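Local coordinates for autophagy-related protein 9 (Schizosaccharomyces pombe, PDB 7D0I) that scrambles phospholipids between the two leaflets of the membrane as a homotrimer with a central pore, supplying membrane for the growing autophagosome, at residues P364-T375 with W609-L620. The protein carries 1 engineered substitution. Sequence-based numbering, arbitrary orientation.
Sequences PLLHRRILTHTT and WEILGILLTPVL. With LMN (Lauryl Maltose Neopentyl Glycol), chain H.
Part of the pocket for a lauryl maltose neopentyl glycol molecule is built here, where His373 and Glu610 meet beside one of the detergent's maltose groups. His373 ND1 donates to Glu610 OE1 at 2.8 Å and 159°, a fairly straight bond that lies near the imidazole plane but reaches the carboxylate oxygen on its anti side, tilted from the carboxylate plane. The detergent's C5 sits over one face of the imidazole, and Trp377 meets the same ring. With an alanine at His373, Glu610 OE1 would probably lose this N-H donor and a gap would open beside the sugar. The contact lays the loop before helix 373-382 and that helix's first turn along helix 603-624, thought to be intramembrane, whose other sides pack on helices 427-447 and 412-425. The backbones come nearest where Thr372 faces Glu610, CA to CA 5.6 Å; Thr372 OG1 stands 3.5 Å from Gly613 CA, while Thr372 CG2 packs against Glu610 CD. Earlier in the loop, Arg368 runs extended, its CG turned opposite the backbone N (chi1 -167°), which carries CD and the guanidinium over the Trp609 indole face. The guanidinium stacks there as a cation-pi pair, planes 21° apart and centres 3.9 Å apart. Leu366 CD2 reaches the indole's edge at Trp609 CH2 (3.6 Å). Ile370 splits its branches, CG2 against Trp609 CE3 and CD1 against Leu620 CD1, and Pro364 CD rests 3.6 Å from Val619 CG1.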
loop_
_atom_site.group_PDB
_atom_site.type_symbol
_atom_site.label_atom_id
_atom_site.label_comp_id
_atom_site.label_asym_id
_atom_site.label_seq_id
_atom_site.Cartn_x
_atom_site.Cartn_y
_atom_site.Cartn_z
ATOM N N PRO A 364 41.675 22.858 26.142
ATOM C CA PRO A 364 42.131 24.207 25.775
ATOM C C PRO A 364 43.237 24.215 24.737
ATOM O O PRO A 364 43.243 25.080 23.851
ATOM C CB PRO A 364 42.606 24.784 27.115
ATOM C CG PRO A 364 41.888 23.989 28.151
ATOM C CD PRO A 364 41.787 22.612 27.587
ATOM N N LEU A 365 44.177 23.276 24.812
ATOM C CA LEU A 365 45.327 23.275 23.918
ATOM C C LEU A 365 45.203 22.245 22.800
ATOM O O LEU A 365 45.370 22.584 21.626
ATOM C CB LEU A 365 46.612 23.028 24.715
ATOM C CG LEU A 365 47.910 23.242 23.940
ATOM C CD1 LEU A 365 48.009 24.687 23.490
ATOM C CD2 LEU A 365 49.114 22.854 24.777
ATOM N N LEU A 366 44.913 20.991 23.145
ATOM C CA LEU A 366 44.823 19.943 22.138
ATOM C C LEU A 366 43.667 20.165 21.172
ATOM O O LEU A 366 43.690 19.613 20.068
ATOM C CB LEU A 366 44.689 18.584 22.825
ATOM C CG LEU A 366 45.365 17.379 22.176
ATOM C CD1 LEU A 366 45.714 16.361 23.241
ATOM C CD2 LEU A 366 44.474 16.754 21.121
ATOM N N HIS A 367 42.668 20.958 21.559
ATOM C CA HIS A 367 41.550 21.320 20.689
ATOM C C HIS A 367 40.753 20.084 20.269
ATOM O O HIS A 367 40.545 19.819 19.084
ATOM C CB HIS A 367 42.043 22.102 19.467
ATOM C CG HIS A 367 41.236 23.325 19.166
ATOM N ND1 HIS A 367 41.355 24.491 19.887
ATOM C CD2 HIS A 367 40.304 23.565 18.213
ATOM C CE1 HIS A 367 40.529 25.398 19.397
ATOM N NE2 HIS A 367 39.879 24.860 18.379
ATOM N N ARG A 368 40.302 19.331 21.265
ATOM C CA ARG A 368 39.573 18.095 21.024
ATOM C C ARG A 368 38.501 17.915 22.086
ATOM O O ARG A 368 38.749 18.143 23.273
ATOM C CB ARG A 368 40.510 16.886 21.033
ATOM C CG ARG A 368 39.880 15.626 20.494
ATOM C CD ARG A 368 40.667 14.407 20.901
ATOM N NE ARG A 368 40.101 13.190 20.330
ATOM C CZ ARG A 368 40.537 12.625 19.213
ATOM N NH1 ARG A 368 39.966 11.519 18.761
ATOM N NH2 ARG A 368 41.548 13.166 18.549
ATOM N N ARG A 369 37.313 17.504 21.655
ATOM C CA ARG A 369 36.220 17.191 22.565
ATOM C C ARG A 369 36.382 15.751 23.027
ATOM O O ARG A 369 36.178 14.820 22.247
ATOM C CB ARG A 369 34.872 17.382 21.885
ATOM C CG ARG A 369 34.599 18.765 21.367
ATOM C CD ARG A 369 33.265 18.781 20.672
ATOM N NE ARG A 369 32.159 18.642 21.610
ATOM C CZ ARG A 369 31.012 18.043 21.320
ATOM N NH1 ARG A 369 30.052 17.965 22.224
ATOM N NH2 ARG A 369 30.831 17.506 20.126
ATOM N N ILE A 370 36.745 15.563 24.289
ATOM C CA ILE A 370 36.901 14.237 24.867
ATOM C C ILE A 370 35.848 14.053 25.946
ATOM O O ILE A 370 35.630 14.946 26.767
ATOM C CB ILE A 370 38.316 14.024 25.438
ATOM C CG1 ILE A 370 38.804 15.282 26.160
ATOM C CG2 ILE A 370 39.270 13.597 24.336
ATOM C CD1 ILE A 370 38.612 15.241 27.656
ATOM N N LEU A 371 35.193 12.897 25.934
ATOM C CA LEU A 371 34.204 12.535 26.940
ATOM C C LEU A 371 34.560 11.133 27.418
ATOM O O LEU A 371 34.042 10.143 26.905
ATOM C CB LEU A 371 32.802 12.604 26.371
ATOM C CG LEU A 371 31.620 12.480 27.319
ATOM C CD1 LEU A 371 31.717 13.484 28.435
ATOM C CD2 LEU A 371 30.369 12.712 26.540
ATOM N N THR A 372 35.450 11.054 28.400
ATOM C CA THR A 372 35.825 9.784 28.992
ATOM C C THR A 372 34.703 9.297 29.900
ATOM O O THR A 372 33.635 9.900 29.986
ATOM C CB THR A 372 37.130 9.941 29.764
ATOM O OG1 THR A 372 37.927 10.948 29.134
ATOM C CG2 THR A 372 37.905 8.652 29.769
ATOM N N HIS A 373 34.933 8.181 30.587
ATOM C CA HIS A 373 33.982 7.769 31.606
ATOM C C HIS A 373 34.194 8.536 32.898
ATOM O O HIS A 373 33.230 8.800 33.622
ATOM C CB HIS A 373 34.063 6.259 31.845
ATOM C CG HIS A 373 35.443 5.757 32.134
ATOM N ND1 HIS A 373 36.276 5.264 31.152
ATOM C CD2 HIS A 373 36.144 5.690 33.289
ATOM C CE1 HIS A 373 37.426 4.904 31.694
ATOM N NE2 HIS A 373 37.371 5.151 32.990
ATOM N N THR A 374 35.430 8.932 33.192
ATOM C CA THR A 374 35.661 9.772 34.361
ATOM C C THR A 374 35.109 11.172 34.156
ATOM O O THR A 374 34.671 11.805 35.120
ATOM C CB THR A 374 37.144 9.848 34.688
ATOM O OG1 THR A 374 37.839 10.434 33.583
ATOM C CG2 THR A 374 37.691 8.471 34.955
ATOM N N THR A 375 35.121 11.675 32.922
ATOM C CA THR A 375 34.511 12.972 32.654
ATOM C C THR A 375 33.038 12.956 33.018
ATOM O O THR A 375 32.540 13.869 33.681
ATOM C CB THR A 375 34.679 13.352 31.186
ATOM O OG1 THR A 375 35.959 12.921 30.719
ATOM C CG2 THR A 375 34.579 14.846 31.024
ATOM N N TRP A 609 42.933 7.187 24.146
ATOM C CA TRP A 609 42.232 8.389 24.569
ATOM C C TRP A 609 41.475 8.201 25.874
ATOM O O TRP A 609 41.366 9.146 26.650
ATOM C CB TRP A 609 41.284 8.859 23.475
ATOM C CG TRP A 609 41.985 9.622 22.422
ATOM C CD1 TRP A 609 42.203 9.235 21.138
ATOM C CD2 TRP A 609 42.586 10.910 22.561
ATOM N NE1 TRP A 609 42.892 10.209 20.463
ATOM C CE2 TRP A 609 43.138 11.247 21.317
ATOM C CE3 TRP A 609 42.702 11.812 23.620
ATOM C CZ2 TRP A 609 43.800 12.447 21.103
ATOM C CZ3 TRP A 609 43.359 12.998 23.404
ATOM C CH2 TRP A 609 43.901 13.307 22.156
ATOM N N GLU A 610 40.957 7.005 26.150
ATOM C CA GLU A 610 40.330 6.751 27.438
ATOM C C GLU A 610 41.346 6.738 28.564
ATOM O O GLU A 610 40.960 6.831 29.730
ATOM C CB GLU A 610 39.580 5.421 27.413
ATOM C CG GLU A 610 38.421 5.324 28.388
ATOM C CD GLU A 610 37.125 5.879 27.817
ATOM O OE1 GLU A 610 36.047 5.583 28.371
ATOM O OE2 GLU A 610 37.182 6.610 26.807
ATOM N N ILE A 611 42.626 6.590 28.241
ATOM C CA ILE A 611 43.673 6.717 29.251
ATOM C C ILE A 611 44.168 8.151 29.363
ATOM O O ILE A 611 44.432 8.638 30.463
ATOM C CB ILE A 611 44.826 5.745 28.941
ATOM C CG1 ILE A 611 44.343 4.306 29.063
ATOM C CG2 ILE A 611 45.984 5.984 29.875
ATOM C CD1 ILE A 611 45.370 3.293 28.640
ATOM N N LEU A 612 44.298 8.858 28.242
ATOM C CA LEU A 612 44.756 10.240 28.300
ATOM C C LEU A 612 43.682 11.170 28.849
ATOM O O LEU A 612 44.000 12.208 29.444
ATOM C CB LEU A 612 45.206 10.698 26.916
ATOM C CG LEU A 612 45.950 12.030 26.854
ATOM C CD1 LEU A 612 47.210 11.958 27.683
ATOM C CD2 LEU A 612 46.279 12.382 25.419
ATOM N N GLY A 613 42.407 10.817 28.682
ATOM C CA GLY A 613 41.346 11.655 29.202
ATOM C C GLY A 613 41.229 11.587 30.705
ATOM O O GLY A 613 40.884 12.579 31.345
ATOM N N ILE A 614 41.511 10.427 31.293
ATOM C CA ILE A 614 41.532 10.347 32.747
ATOM C C ILE A 614 42.581 11.290 33.310
ATOM O O ILE A 614 42.433 11.810 34.418
ATOM C CB ILE A 614 41.761 8.894 33.190
ATOM C CG1 ILE A 614 40.624 8.017 32.682
ATOM C CG2 ILE A 614 41.852 8.798 34.695
ATOM C CD1 ILE A 614 40.715 6.601 33.141
ATOM N N LEU A 615 43.641 11.549 32.547
ATOM C CA LEU A 615 44.652 12.500 32.984
ATOM C C LEU A 615 44.224 13.934 32.719
ATOM O O LEU A 615 44.477 14.820 33.539
ATOM C CB LEU A 615 45.979 12.213 32.286
ATOM C CG LEU A 615 46.636 10.872 32.598
ATOM C CD1 LEU A 615 47.911 10.721 31.802
ATOM C CD2 LEU A 615 46.914 10.765 34.080
ATOM N N LEU A 616 43.582 14.186 31.586
ATOM C CA LEU A 616 43.265 15.551 31.192
ATOM C C LEU A 616 41.923 16.054 31.711
ATOM O O LEU A 616 41.570 17.204 31.436
ATOM C CB LEU A 616 43.303 15.677 29.671
ATOM C CG LEU A 616 44.701 15.541 29.081
ATOM C CD1 LEU A 616 44.688 15.826 27.599
ATOM C CD2 LEU A 616 45.657 16.474 29.798
ATOM N N THR A 617 41.163 15.242 32.440
ATOM C CA THR A 617 39.899 15.748 32.968
ATOM C C THR A 617 40.077 16.808 34.050
ATOM O O THR A 617 39.226 17.702 34.150
ATOM C CB THR A 617 39.023 14.622 33.512
ATOM O OG1 THR A 617 39.820 13.681 34.239
ATOM C CG2 THR A 617 38.323 13.919 32.386
ATOM N N PRO A 618 41.110 16.757 34.896
ATOM C CA PRO A 618 41.340 17.898 35.791
ATOM C C PRO A 618 41.565 19.203 35.058
ATOM O O PRO A 618 41.201 20.262 35.579
ATOM C CB PRO A 618 42.574 17.467 36.585
ATOM C CG PRO A 618 42.432 16.015 36.667
ATOM C CD PRO A 618 41.912 15.598 35.326
ATOM N N VAL A 619 42.136 19.163 33.854
ATOM C CA VAL A 619 42.252 20.381 33.055
ATOM C C VAL A 619 40.874 20.968 32.789
ATOM O O VAL A 619 40.654 22.176 32.937
ATOM C CB VAL A 619 43.005 20.092 31.745
ATOM C CG1 VAL A 619 42.797 21.220 30.766
ATOM C CG2 VAL A 619 44.477 19.903 32.028
ATOM N N LEU A 620 39.921 20.117 32.411
ATOM C CA LEU A 620 38.550 20.576 32.219
ATOM C C LEU A 620 37.964 21.105 33.518
ATOM O O LEU A 620 37.457 22.229 33.572
ATOM C CB LEU A 620 37.689 19.441 31.671
ATOM C CG LEU A 620 37.981 18.932 30.267
ATOM C CD1 LEU A 620 37.045 17.804 29.932
ATOM C CD2 LEU A 620 37.831 20.043 29.266
HETATM C C1 LMN H . 33.514 1.717 34.410
HETATM O O1 LMN H . 32.895 1.269 35.472
HETATM C C2 LMN H . 32.970 1.032 33.133
HETATM O O2 LMN H . 31.654 1.528 32.892
HETATM C C3 LMN H . 33.794 1.265 31.899
HETATM O O3 LMN H . 33.377 0.247 30.924
HETATM C C4 LMN H . 35.255 1.175 32.076
HETATM O O4 LMN H . 35.933 1.832 30.913
HETATM C C5 LMN H . 35.730 1.857 33.307
HETATM O O5 LMN H . 35.016 1.373 34.503
HETATM C C6 LMN H . 37.225 1.611 33.513
HETATM O O6 LMN H . 37.613 2.173 34.748
HETATM C CAA LMN H . 42.497 0.028 42.367
HETATM C CAB LMN H . 32.042 3.881 48.345
HETATM O OAI LMN H . 38.261 -2.537 28.629
HETATM O OAJ LMN H . 23.938 -3.068 34.362
HETATM O OAL LMN H . 32.819 -2.421 33.678
HETATM O OAN LMN H . 27.003 -2.244 35.371
HETATM O OAP LMN H . 28.995 -2.332 37.224
HETATM O OAQ LMN H . 37.619 -0.791 26.412
HETATM O OAR LMN H . 24.883 -6.353 32.013
HETATM O OAS LMN H . 35.059 0.334 26.479
HETATM O OAT LMN H . 27.283 -6.443 30.588
HETATM O OAU LMN H . 35.211 2.616 28.567
HETATM O OAV LMN H . 29.394 -5.020 32.360
HETATM C CAW LMN H . 41.620 -0.218 41.119
HETATM C CAX LMN H . 31.936 3.704 46.815
HETATM C CAY LMN H . 41.451 1.116 40.346
HETATM C CAZ LMN H . 32.704 2.427 46.396
HETATM C CBA LMN H . 40.270 1.030 39.339
HETATM C CBB LMN H . 32.621 2.254 44.853
HETATM C CBC LMN H . 39.356 -0.194 39.650
HETATM C CBD LMN H . 31.148 1.974 44.441
HETATM C CBE LMN H . 38.634 -0.646 38.347
HETATM C CBF LMN H . 31.142 1.017 43.211
HETATM C CBG LMN H . 38.039 0.601 37.625
HETATM C CBH LMN H . 30.936 1.834 41.899
HETATM C CBI LMN H . 36.648 0.929 38.259
HETATM C CBJ LMN H . 32.207 1.675 41.005
HETATM C CBK LMN H . 35.664 -0.263 37.991
HETATM C CBL LMN H . 31.798 1.810 39.494
HETATM C CBM LMN H . 38.329 -1.427 29.492
HETATM C CBN LMN H . 24.532 -3.388 33.123
HETATM C CBP LMN H . 31.493 -2.898 33.626
HETATM C CBQ LMN H . 34.323 -0.012 38.768
HETATM C CBR LMN H . 32.617 1.816 38.146
HETATM C CBS LMN H . 33.692 0.383 36.275
HETATM C CBT LMN H . 31.974 -0.708 37.872
HETATM O OBV LMN H . 30.718 -0.139 37.463
HETATM O OBX LMN H . 31.111 -1.530 35.588
HETATM O OBY LMN H . 37.695 0.907 29.663
HETATM O OBZ LMN H . 26.843 -3.780 33.752
HETATM O OCB LMN H . 28.674 -2.453 32.895
HETATM C CCC LMN H . 38.074 -0.166 28.714
HETATM C CCD LMN H . 25.589 -4.439 33.321
HETATM C CCF LMN H . 30.581 -1.886 34.250
HETATM C CCH LMN H . 28.271 -1.549 35.094
HETATM C CCJ LMN H . 30.231 -0.550 36.217
HETATM C CCL LMN H . 28.857 -1.160 36.408
HETATM C CCM LMN H . 33.150 0.372 37.775
HETATM C CCN LMN H . 36.989 -0.443 27.662
HETATM C CCO LMN H . 25.770 -5.218 32.015
HETATM C CCQ LMN H . 29.143 -2.424 34.291
HETATM C CCR LMN H . 36.241 0.899 29.938
HETATM C CCS LMN H . 27.642 -3.343 32.582
HETATM C CCT LMN H . 36.098 0.723 27.434
HETATM C CCU LMN H . 27.174 -5.682 31.836
HETATM C CCV LMN H . 35.427 1.197 28.671
HETATM C CCW LMN H . 28.150 -4.561 31.797
#